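Local coordinates for probable protein phosphatase 2C 50 (Oryza sativa subsp. japonica, PDB 5ZCG), which probably removes phosphate from serine and threonine residues of proteins, as a magnesium-dependent phosphatase of the PP2C family, at residues A[241-246]-A[262-267]. The protein carries 5 engineered substitutions. Sequence-based numbering, arbitrary orientation.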
ATOM      1  N   ASP A 241      18.151 -10.873  23.456  1.00 58.57           N
ATOM      2  CA  ASP A 241      17.881 -10.126  22.233  1.00 55.65           C
ATOM      3  C   ASP A 241      19.164  -9.916  21.438  1.00 54.37           C
ATOM      4  O   ASP A 241      20.177  -9.459  21.979  1.00 55.98           O
ATOM      5  CB  ASP A 241      17.249  -8.774  22.556  1.00 54.94           C
ATOM      6  CG  ASP A 241      15.864  -8.900  23.156  1.00 55.43           C
ATOM      7  OD1 ASP A 241      15.174  -9.904  22.871  1.00 55.89           O
ATOM      8  OD2 ASP A 241      15.464  -7.984  23.907  1.00 53.73           O
ATOM      9  N   ASP A 242      19.123 -10.261  20.151  1.00 49.70           N
ATOM     10  CA  ASP A 242      20.227 -10.024  19.230  1.00 46.52           C
ATOM     11  C   ASP A 242      19.978  -8.777  18.385  1.00 41.80           C
ATOM     12  O   ASP A 242      20.787  -7.846  18.385  1.00 43.95           O
ATOM     13  CB  ASP A 242      20.439 -11.253  18.336  1.00 49.16           C
ATOM     14  CG  ASP A 242      20.686 -12.519  19.135  1.00 52.57           C
ATOM     15  OD1 ASP A 242      21.765 -12.641  19.754  1.00 54.08           O
ATOM     16  OD2 ASP A 242      19.789 -13.387  19.150  1.00 52.77           O
ATOM     17  N   CYS A 243      18.868  -8.749  17.651  1.00 35.83           N
ATOM     18  CA  CYS A 243      18.629  -7.672  16.702  1.00 38.40           C
ATOM     19  C   CYS A 243      17.172  -7.693  16.267  1.00 38.03           C
ATOM     20  O   CYS A 243      16.441  -8.662  16.494  1.00 39.04           O
ATOM     21  CB  CYS A 243      19.545  -7.799  15.478  1.00 45.10           C
ATOM     22  SG  CYS A 243      19.467  -9.418  14.668  1.00 46.72           S
ATOM     23  N   LEU A 244      16.774  -6.605  15.613  1.00 35.44           N
ATOM     24  CA  LEU A 244      15.476  -6.452  14.973  1.00 35.89           C
ATOM     25  C   LEU A 244      15.680  -6.378  13.469  1.00 35.97           C
ATOM     26  O   LEU A 244      16.634  -5.747  13.001  1.00 39.22           O
ATOM     27  CB  LEU A 244      14.764  -5.176  15.439  1.00 34.31           C
ATOM     28  CG  LEU A 244      14.034  -5.158  16.778  1.00 35.66           C
ATOM     29  CD1 LEU A 244      13.379  -3.804  16.974  1.00 33.28           C
ATOM     30  CD2 LEU A 244      13.009  -6.269  16.851  1.00 34.88           C
ATOM     31  N   ILE A 245      14.775  -6.997  12.716  1.00 36.37           N
ATOM     32  CA  ILE A 245      14.806  -6.966  11.257  1.00 36.57           C
ATOM     33  C   ILE A 245      13.472  -6.413  10.774  1.00 35.84           C
ATOM     34  O   ILE A 245      12.433  -7.071  10.912  1.00 36.36           O
ATOM     35  CB  ILE A 245      15.070  -8.351  10.651  1.00 35.67           C
ATOM     36  CG1 ILE A 245      16.449  -8.870  11.070  1.00 36.74           C
ATOM     37  CG2 ILE A 245      14.945  -8.298   9.129  1.00 31.70           C
ATOM     38  CD1 ILE A 245      16.517 -10.379  11.176  1.00 38.61           C
ATOM     39  N   LEU A 246      13.497  -5.211  10.205  1.00 30.36           N
ATOM     40  CA  LEU A 246      12.348  -4.649   9.511  1.00 28.48           C
ATOM     41  C   LEU A 246      12.606  -4.752   8.016  1.00 30.92           C
ATOM     42  O   LEU A 246      13.704  -4.432   7.557  1.00 31.88           O
ATOM     43  CB  LEU A 246      12.118  -3.189   9.905  1.00 29.67           C
ATOM     44  CG  LEU A 246      11.950  -2.835  11.384  1.00 30.82           C
ATOM     45  CD1 LEU A 246      13.301  -2.530  12.033  1.00 25.31           C
ATOM     46  CD2 LEU A 246      11.001  -1.646  11.527  1.00 32.84           C
ATOM     47  N   LYS A 262      19.130 -15.680  11.492  1.00 37.63           N
ATOM     48  CA  LYS A 262      20.458 -16.290  11.536  1.00 41.20           C
ATOM     49  C   LYS A 262      21.476 -15.445  10.778  1.00 39.18           C
ATOM     50  O   LYS A 262      22.543 -15.108  11.310  1.00 39.88           O
ATOM     51  CB  LYS A 262      20.393 -17.711  10.976  1.00 40.28           C
ATOM     52  CG  LYS A 262      19.652 -18.677  11.891  1.00 48.47           C
ATOM     53  CD  LYS A 262      19.647 -20.105  11.362  1.00 58.75           C
ATOM     54  CE  LYS A 262      18.704 -20.974  12.182  1.00 63.56           C
ATOM     55  NZ  LYS A 262      18.801 -20.658  13.641  1.00 64.50           N
ATOM     56  N   VAL A 263      21.143 -15.065   9.541  1.00 34.20           N
ATOM     57  CA  VAL A 263      22.068 -14.294   8.717  1.00 35.60           C
ATOM     58  C   VAL A 263      22.404 -12.968   9.388  1.00 37.21           C
ATOM     59  O   VAL A 263      23.574 -12.583   9.476  1.00 40.29           O
ATOM     60  CB  VAL A 263      21.481 -14.088   7.307  1.00 36.18           C
ATOM     61  CG1 VAL A 263      22.208 -12.966   6.591  1.00 34.61           C
ATOM     62  CG2 VAL A 263      21.576 -15.380   6.496  1.00 41.88           C
ATOM     63  N   ALA A 264      21.391 -12.256   9.896  1.00 37.30           N
ATOM     64  CA  ALA A 264      21.640 -10.940  10.479  1.00 34.86           C
ATOM     65  C   ALA A 264      22.540 -11.038  11.702  1.00 34.07           C
ATOM     66  O   ALA A 264      23.535 -10.303  11.821  1.00 38.87           O
ATOM     67  CB  ALA A 264      20.311 -10.263  10.837  1.00 30.83           C
ATOM     68  N   ARG A 265      22.207 -11.943  12.628  1.00 36.99           N
ATOM     69  CA  ARG A 265      22.998 -12.050  13.852  1.00 41.80           C
ATOM     70  C   ARG A 265      24.431 -12.489  13.563  1.00 43.73           C
ATOM     71  O   ARG A 265      25.392 -11.906  14.102  1.00 41.79           O
ATOM     72  CB  ARG A 265      22.307 -13.018  14.814  1.00 44.56           C
ATOM     73  CG  ARG A 265      23.229 -13.652  15.839  1.00 50.91           C
ATOM     74  CD  ARG A 265      22.514 -14.735  16.634  1.00 57.99           C
ATOM     75  NE  ARG A 265      23.334 -15.203  17.749  1.00 64.25           N
ATOM     76  CZ  ARG A 265      24.310 -16.097  17.633  1.00 66.02           C
ATOM     77  NH1 ARG A 265      24.588 -16.625  16.448  1.00 66.84           N
ATOM     78  NH2 ARG A 265      25.012 -16.465  18.698  1.00 66.15           N
ATOM     79  N   ARG A 266      24.604 -13.459  12.664  1.00 43.85           N
ATOM     80  CA  ARG A 266      25.947 -13.949  12.404  1.00 44.14           C
ATOM     81  C   ARG A 266      26.747 -12.901  11.618  1.00 39.90           C
ATOM     82  O   ARG A 266      27.955 -12.755  11.811  1.00 40.14           O
ATOM     83  CB  ARG A 266      25.901 -15.280  11.667  1.00 50.16           C
ATOM     84  CG  ARG A 266      27.065 -15.497  10.709  1.00 54.65           C
ATOM     85  CD  ARG A 266      27.083 -16.891  10.138  1.00 56.79           C
ATOM     86  NE  ARG A 266      25.854 -17.198   9.415  1.00 61.38           N
ATOM     87  CZ  ARG A 266      25.405 -16.521   8.359  1.00 56.74           C
ATOM     88  NH1 ARG A 266      26.076 -15.483   7.873  1.00 56.30           N
ATOM     89  NH2 ARG A 266      24.271 -16.881   7.788  1.00 52.44           N
ATOM     90  N   GLN A 267      26.085 -12.115  10.752  1.00 38.64           N
ATOM     91  CA  GLN A 267      26.782 -11.039  10.050  1.00 39.54           C
ATOM     92  C   GLN A 267      27.275  -9.980  11.022  1.00 38.96           C
ATOM     93  O   GLN A 267      28.391  -9.476  10.875  1.00 37.91           O
ATOM     94  CB  GLN A 267      25.859 -10.436   8.992  1.00 36.35           C
ATOM     95  CG  GLN A 267      25.878 -11.201   7.681  1.00 38.86           C
ATOM     96  CD  GLN A 267      27.272 -11.317   7.095  1.00 45.96           C
ATOM     97  OE1 GLN A 267      27.929 -10.306   6.837  1.00 50.17           O
ATOM     98  NE2 GLN A 267      27.731 -12.551   6.879  1.00 40.10           N
TER
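The guanidinium of Arg265 meets the carboxylate of Asp242 at its edge: OD1 of Asp242 lies in the guanidinium plane, 3.6 Å from NE of Arg265, a long salt bridge. The two planes stand 85° apart, so a single carboxylate oxygen faces the NE side instead of the pair meeting in a flat, two-bonded fashion. CD of Arg265 also rests against the carboxylate, 3.8 Å from CG of Asp242. With its CG anti to the backbone N (chi1 157°) and the chain extended as far as NE, Arg265 runs alongside the strand toward its N-terminal end, to Asp242. The other oxygen, OD2 of Asp242, is hydrogen-bonded to the backbone N of Lys172. Deeper in, CB of Ala264 rests against two strand side chains, 4.0 Å from SG of Cys243 and 3.8 Å from CD1 of Ile245. Strand 241-247, central in its five-stranded antiparallel sheet, carries helix 257-274, in an outer layer of the alpha-beta-beta-alpha sandwich of PP2C phosphatases, on one face; the axes of 241-246 and 262-267 come within 8.3 Å. Leu244 turns to the other face, against Val151 of the second sheet. Replacing Asp242 by alanine would probably leave Arg265 without this acidic neighbour and the amide of Lys172 without its acceptor. The chemistry is therefore graded, from a buried, apolar seam at Ala264 to a loose, partly exposed charge pair at Arg265.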